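Local coordinates for protein nicotinate phosphoribosyltransferase (PDB 1VLP) that catalyses the ATP-dependent synthesis of nicotinate D-ribonucleotide from nicotinate and a phosphoribosyl diphosphate donor, the first step from nicotinic acid to NAD, at residues Ala280-Asp283 against Asp289-Lys292; Val303-Asp308 against Val313-Lys318; Glu345-Tyr350 against Ala361-Gly366. One frame throughout, in Å; residues are numbered along the deposited sequence.

Interaction 1: residues Ala280-Asp283 against Asp289-Lys292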
# COMPACT_ATOMS: atom_id res chain seq x y z
N ALA A 280 -7.23 5.18 -11.03
CA ALA A 280 -6.58 6.44 -10.76
C ALA A 280 -6.71 6.81 -9.27
O ALA A 280 -7.75 6.71 -8.70
CB ALA A 280 -7.15 7.55 -11.63
N LEU A 281 -5.62 7.25 -8.66
CA LEU A 281 -5.60 7.80 -7.32
C LEU A 281 -5.73 9.33 -7.37
O LEU A 281 -4.81 10.04 -7.76
CB LEU A 281 -4.29 7.39 -6.65
CG LEU A 281 -4.17 7.49 -5.15
CD1 LEU A 281 -5.34 6.81 -4.39
CD2 LEU A 281 -2.84 6.89 -4.74
N THR A 282 -6.89 9.84 -6.98
CA THR A 282 -7.27 11.22 -7.28
C THR A 282 -6.97 12.27 -6.21
O THR A 282 -7.02 13.47 -6.50
CB THR A 282 -8.78 11.30 -7.62
OG1 THR A 282 -9.54 11.06 -6.44
CG2 THR A 282 -9.19 10.23 -8.64
N ASP A 283 -6.73 11.82 -4.96
CA ASP A 283 -6.76 12.73 -3.79
C ASP A 283 -5.40 13.31 -3.35
O ASP A 283 -5.35 14.16 -2.46
CB ASP A 283 -7.38 12.04 -2.58
CG ASP A 283 -6.56 10.85 -2.07
OD1 ASP A 283 -6.20 9.98 -2.89
OD2 ASP A 283 -6.30 10.76 -0.84
N ASP A 289 -8.32 19.05 -8.15
CA ASP A 289 -7.23 19.33 -9.06
C ASP A 289 -7.11 18.20 -10.09
O ASP A 289 -6.92 18.46 -11.30
CB ASP A 289 -5.90 19.47 -8.33
CG ASP A 289 -4.79 19.77 -9.28
OD1 ASP A 289 -4.81 20.91 -9.75
OD2 ASP A 289 -3.96 18.88 -9.58
N PHE A 290 -7.20 16.97 -9.58
CA PHE A 290 -7.14 15.76 -10.41
C PHE A 290 -8.20 15.80 -11.50
O PHE A 290 -7.91 15.57 -12.69
CB PHE A 290 -7.28 14.48 -9.61
CG PHE A 290 -7.13 13.26 -10.45
CD1 PHE A 290 -5.88 12.74 -10.73
CD2 PHE A 290 -8.23 12.67 -11.01
CE1 PHE A 290 -5.75 11.66 -11.54
CE2 PHE A 290 -8.08 11.57 -11.85
CZ PHE A 290 -6.87 11.08 -12.10
N LEU A 291 -9.42 16.11 -11.11
CA LEU A 291 -10.57 16.15 -12.06
C LEU A 291 -10.43 17.15 -13.22
O LEU A 291 -10.92 16.91 -14.33
CB LEU A 291 -11.85 16.33 -11.28
CG LEU A 291 -12.28 15.09 -10.46
CD1 LEU A 291 -13.60 15.36 -9.80
CD2 LEU A 291 -12.31 13.73 -11.24
N LYS A 292 -9.69 18.25 -13.03
CA LYS A 292 -9.51 19.19 -14.13
C LYS A 292 -8.90 18.56 -15.39
O LYS A 292 -9.18 19.03 -16.47
CB LYS A 292 -8.58 20.36 -13.75
CG LYS A 292 -9.07 21.28 -12.69
CD LYS A 292 -7.93 22.28 -12.33
CE LYS A 292 -8.45 23.42 -11.46
NZ LYS A 292 -7.46 24.55 -11.37
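The flat group here is the ring of F290, and T282 covers one of its faces. The CG2 methyl of T282 stands 3.9 Å from the ring centroid and 29° off the normal, which meets the criterion for a CH-pi contact. T282 CA lies over the same face, also offset toward the rim, 3.8 Å above the plane. Two further neighbours approach obliquely: the A280 methyl, with CB 3.6 Å from F290 CZ, and the carbonyl oxygen of L281, 4.2 Å from F290 CD1. The ring reaches them because F290 carries its CG anti to the backbone N (chi1 -176°), which extends it from the helix toward the end of the strand. At the root of that side chain, F290 CB lies 3.3 Å from the carbonyl oxygen of T282. T282 divides its two branches: while CG2 lies on the ring, OG1 hydrogen-bonds to the hydroxyls of Y315 and T287, giving a buried polar atom two partners. F290 also packs against N261 and M265 of helix 260-272, and its ring meets that of F294. The contact thus seats the short helix 287-291 against the C-terminal end of strand 279-281, an outermost strand of the parallel sheet. This belongs to the TIM-barrel-like domain of the type II phosphoribosyltransferases, and L281, on the strand's other side, lies beside R306 and T241 of the probable nicotinate site.

Interaction 2: residues Val303-Asp308 against Val313-Lys318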
# COMPACT_ATOMS: atom_id res chain seq x y z
N VAL A 303 -9.77 2.53 -15.51
CA VAL A 303 -11.04 1.83 -15.42
C VAL A 303 -11.87 2.30 -14.25
O VAL A 303 -12.99 1.81 -14.05
CB VAL A 303 -10.84 0.31 -15.31
CG1 VAL A 303 -10.21 -0.25 -16.62
CG2 VAL A 303 -10.05 -0.05 -14.08
N GLY A 304 -11.31 3.24 -13.51
CA GLY A 304 -11.94 3.82 -12.37
C GLY A 304 -10.95 4.56 -11.51
O GLY A 304 -9.84 4.94 -11.95
N VAL A 305 -11.38 4.78 -10.28
CA VAL A 305 -10.67 5.60 -9.32
C VAL A 305 -10.55 4.83 -8.01
O VAL A 305 -11.39 3.97 -7.71
CB VAL A 305 -11.34 6.96 -9.02
CG1 VAL A 305 -11.27 7.92 -10.24
CG2 VAL A 305 -12.78 6.76 -8.53
N ARG A 306 -9.48 5.10 -7.28
CA ARG A 306 -9.29 4.53 -5.91
C ARG A 306 -9.57 5.65 -4.87
O ARG A 306 -8.98 6.76 -4.95
CB ARG A 306 -7.87 3.90 -5.72
CG ARG A 306 -7.68 3.08 -4.37
CD ARG A 306 -6.20 2.55 -4.28
NE ARG A 306 -5.63 2.90 -2.97
CZ ARG A 306 -4.36 3.24 -2.75
NH1 ARG A 306 -3.46 3.25 -3.73
NH2 ARG A 306 -3.99 3.55 -1.51
N GLN A 307 -10.48 5.35 -3.94
CA GLN A 307 -10.86 6.26 -2.84
C GLN A 307 -10.00 5.89 -1.59
O GLN A 307 -10.01 4.75 -1.14
CB GLN A 307 -12.34 6.17 -2.57
CG GLN A 307 -12.88 7.13 -1.50
CD GLN A 307 -12.68 6.66 -0.10
OE1 GLN A 307 -12.99 5.49 0.24
NE2 GLN A 307 -12.24 7.57 0.77
N ASP A 308 -9.22 6.84 -1.10
CA ASP A 308 -8.25 6.60 -0.06
C ASP A 308 -8.30 7.60 1.09
O ASP A 308 -7.56 7.41 2.08
CB ASP A 308 -6.86 6.65 -0.69
CG ASP A 308 -5.80 5.93 0.15
OD1 ASP A 308 -6.08 4.82 0.68
OD2 ASP A 308 -4.69 6.50 0.23
N VAL A 313 -18.75 8.49 1.01
CA VAL A 313 -20.05 8.75 0.37
C VAL A 313 -20.01 10.04 -0.42
O VAL A 313 -20.41 10.06 -1.58
CB VAL A 313 -21.17 8.75 1.39
CG1 VAL A 313 -22.50 9.09 0.73
CG2 VAL A 313 -21.20 7.35 2.07
N GLU A 314 -19.43 11.08 0.18
CA GLU A 314 -19.25 12.34 -0.52
C GLU A 314 -18.36 12.18 -1.75
O GLU A 314 -18.71 12.69 -2.81
CB GLU A 314 -18.78 13.45 0.44
CG GLU A 314 -19.89 13.95 1.41
CD GLU A 314 -21.19 14.37 0.69
OE1 GLU A 314 -21.15 15.24 -0.24
OE2 GLU A 314 -22.26 13.82 1.02
N TYR A 315 -17.26 11.45 -1.60
CA TYR A 315 -16.40 11.08 -2.75
C TYR A 315 -17.19 10.41 -3.86
O TYR A 315 -17.06 10.75 -5.03
CB TYR A 315 -15.26 10.19 -2.30
CG TYR A 315 -14.26 9.93 -3.38
CD1 TYR A 315 -13.28 10.87 -3.68
CD2 TYR A 315 -14.28 8.75 -4.10
CE1 TYR A 315 -12.33 10.59 -4.65
CE2 TYR A 315 -13.34 8.48 -5.06
CZ TYR A 315 -12.36 9.39 -5.33
OH TYR A 315 -11.44 9.13 -6.33
N THR A 316 -18.01 9.46 -3.51
CA THR A 316 -18.76 8.68 -4.49
C THR A 316 -19.69 9.58 -5.32
O THR A 316 -19.77 9.46 -6.54
CB THR A 316 -19.57 7.57 -3.74
OG1 THR A 316 -18.66 6.70 -3.02
CG2 THR A 316 -20.47 6.70 -4.70
N LYS A 317 -20.37 10.50 -4.65
CA LYS A 317 -21.26 11.42 -5.31
C LYS A 317 -20.49 12.28 -6.30
O LYS A 317 -20.95 12.48 -7.41
CB LYS A 317 -22.01 12.26 -4.29
CG LYS A 317 -23.05 11.42 -3.50
CD LYS A 317 -24.09 12.28 -2.77
CE LYS A 317 -23.54 13.17 -1.76
NZ LYS A 317 -24.65 13.77 -0.92
N LYS A 318 -19.33 12.77 -5.85
CA LYS A 318 -18.51 13.71 -6.63
C LYS A 318 -18.03 13.04 -7.92
O LYS A 318 -18.09 13.63 -9.03
CB LYS A 318 -17.33 14.22 -5.80
CG LYS A 318 -16.38 15.15 -6.55
CD LYS A 318 -15.23 15.65 -5.65
CE LYS A 318 -15.57 16.97 -5.02
NZ LYS A 318 -14.50 17.33 -4.07
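Apolar contact between Y315 and the side chains of V305 and Q307 makes up most of this interface. The aliphatic part of Q307 lies over one face of the tyrosine ring, with CG 3.4 Å from Y315 CD2 and CB 3.5 Å from Y315 CE2. The two side chains run past each other in opposite directions; the Q307 chain bends at chi2 (-82°), and its amide plane ends 58° from that of the ring. V305 comes instead at the ring's edge: its CG2 is 3.9 Å from Y315 CE2, near the ring plane, and its CB is 3.5 Å from the phenolic OH. The polar ends of Y315 and Q307 find partners outside the two segments, T282 for the hydroxyl and, through a weak bond from NE2, the carbonyl oxygen of S309. On the other side of strand 304-307, R306 NH2 and D308 OD1 form a salt bridge at 3.3 Å, its hydrogen bond weak, and R306 NE bonds S339 OG. The axes of 304-307 and 313-318 run nearly antiparallel (162°), 10.1 Å apart at closest approach, as the first half of a beta-alpha-beta unit. Chemically, the strand is two-sided: V305 and Q307 supply carbon to the helix, leaving R306, which probably binds nicotinate, to face away from it, with D308 and S339 likely to help fix the guanidinium group's position.

Interaction 3: residues Glu345-Tyr350 against Ala361-Gly366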
# COMPACT_ATOMS: atom_id res chain seq x y z
N GLU A 345 -18.46 -4.11 7.64
CA GLU A 345 -19.68 -3.29 7.69
C GLU A 345 -19.53 -2.05 6.81
O GLU A 345 -20.49 -1.67 6.10
CB GLU A 345 -20.02 -2.90 9.14
CG GLU A 345 -20.85 -3.94 9.90
CD GLU A 345 -20.84 -3.75 11.43
OE1 GLU A 345 -19.96 -3.02 11.95
OE2 GLU A 345 -21.68 -4.35 12.11
N LYS A 346 -18.38 -1.38 6.89
CA LYS A 346 -18.09 -0.22 6.00
C LYS A 346 -18.14 -0.60 4.52
O LYS A 346 -18.79 0.08 3.73
CB LYS A 346 -16.75 0.42 6.31
CG LYS A 346 -16.70 1.24 7.61
CD LYS A 346 -15.25 1.61 7.82
CE LYS A 346 -14.99 2.52 8.97
NZ LYS A 346 -13.53 2.88 8.95
N ALA A 347 -17.49 -1.70 4.14
CA ALA A 347 -17.54 -2.19 2.76
C ALA A 347 -19.00 -2.33 2.28
O ALA A 347 -19.40 -1.85 1.20
CB ALA A 347 -16.81 -3.51 2.62
N ILE A 348 -19.83 -2.95 3.10
CA ILE A 348 -21.25 -3.09 2.74
C ILE A 348 -21.98 -1.74 2.55
O ILE A 348 -22.67 -1.50 1.55
CB ILE A 348 -21.96 -4.02 3.76
CG1 ILE A 348 -21.41 -5.43 3.62
CG2 ILE A 348 -23.46 -4.09 3.52
CD1 ILE A 348 -21.84 -6.35 4.74
N THR A 349 -21.81 -0.87 3.53
CA THR A 349 -22.35 0.48 3.42
C THR A 349 -21.92 1.23 2.16
O THR A 349 -22.75 1.88 1.51
CB THR A 349 -21.92 1.31 4.63
OG1 THR A 349 -22.41 0.66 5.81
CG2 THR A 349 -22.50 2.72 4.53
N TYR A 350 -20.63 1.19 1.88
CA TYR A 350 -20.08 1.87 0.70
C TYR A 350 -20.53 1.19 -0.61
O TYR A 350 -20.77 1.89 -1.64
CB TYR A 350 -18.54 1.99 0.79
CG TYR A 350 -18.04 2.69 2.02
CD1 TYR A 350 -18.86 3.57 2.74
CD2 TYR A 350 -16.73 2.52 2.44
CE1 TYR A 350 -18.41 4.21 3.90
CE2 TYR A 350 -16.27 3.14 3.60
CZ TYR A 350 -17.12 3.99 4.31
OH TYR A 350 -16.66 4.65 5.43
N ALA A 361 -18.25 -0.99 -7.57
CA ALA A 361 -17.51 -0.88 -6.31
C ALA A 361 -16.59 -2.08 -6.17
O ALA A 361 -16.95 -3.21 -6.45
CB ALA A 361 -18.40 -0.80 -5.09
N THR A 362 -15.38 -1.77 -5.76
CA THR A 362 -14.44 -2.81 -5.25
C THR A 362 -13.84 -2.27 -3.97
O THR A 362 -13.95 -1.05 -3.65
CB THR A 362 -13.37 -3.18 -6.26
OG1 THR A 362 -12.51 -2.06 -6.52
CG2 THR A 362 -14.00 -3.71 -7.53
N PHE A 363 -13.14 -3.15 -3.25
CA PHE A 363 -12.65 -2.88 -1.90
C PHE A 363 -11.27 -3.48 -1.69
O PHE A 363 -11.03 -4.61 -2.13
CB PHE A 363 -13.64 -3.45 -0.86
CG PHE A 363 -15.00 -2.84 -0.95
CD1 PHE A 363 -15.28 -1.64 -0.33
CD2 PHE A 363 -15.95 -3.36 -1.82
CE1 PHE A 363 -16.49 -1.02 -0.51
CE2 PHE A 363 -17.19 -2.74 -1.99
CZ PHE A 363 -17.44 -1.56 -1.31
N GLY A 364 -10.38 -2.72 -1.07
CA GLY A 364 -9.10 -3.24 -0.54
C GLY A 364 -9.21 -3.23 0.97
O GLY A 364 -9.35 -2.16 1.58
N ILE A 365 -9.14 -4.42 1.60
CA ILE A 365 -9.32 -4.53 3.03
C ILE A 365 -7.98 -4.96 3.65
O ILE A 365 -7.58 -6.08 3.43
CB ILE A 365 -10.45 -5.51 3.37
CG1 ILE A 365 -11.78 -5.05 2.70
CG2 ILE A 365 -10.53 -5.64 4.83
CD1 ILE A 365 -13.00 -5.99 2.83
N GLY A 366 -7.34 -4.05 4.40
CA GLY A 366 -5.97 -4.26 4.85
C GLY A 366 -5.86 -4.69 6.28
O GLY A 366 -6.02 -5.85 6.62
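F363 reaches from strand 360-365 to A347 and Y350 of helix 344-356. Its CB leaves the strand toward the helix, and CG, anti to the carbonyl carbon (chi1 -61°), already lies 4.1 Å from A347 CB. CD1 comes closer, at 3.8 Å from that methyl, which rests over the ring face, 4.0 Å from the centroid and 20° off the normal: a CH-pi contact. Farther out, CE1 meets both A347 O, 3.5 Å away, and Y350 CB, which approaches at the edge in the plane of the ring at 3.9 Å. At the tip, CZ lies 3.2 Å from the same carbonyl oxygen of A347. The ring of Y350 itself turns back along its own helix, with the carbonyl oxygen of K346 3.2 Å above its plane. The rings of both F363 and Y350 meet that of Y338 on the neighbouring strand 335-338. The contact closes the helix-to-strand half of a beta-alpha-beta crossover, and its chemistry is mainly apolar: A347, Y350 and one phenylalanine ring are joined by fit and dispersion, with one backbone carbonyl oxygen against the outer ring carbons and no side-chain hydrogen bond between the two segments.

Followed from the N terminus, the three contacts come in series, none nested in or crossing another. Interaction 1 closes a five-residue connection after strand 279-281, interaction 2 a four-residue connection after strand 304-307, and interaction 3 the ten residues that finish helix 344-356 and turn into strand 360-365. All three reach one parallel sheet, in which strand 335-338 lies between the strands of interactions 2 and 3. Interactions 1 and 2 touch directly: A280 O accepts a probable backbone bond from R306 N at 2.8 Å, and T282 CG2 packs on V305 CG1. Interactions 2 and 3 approach to about 4 Å between nearest atoms without touching, whereas 1 and 3 have centres about 21 Å apart.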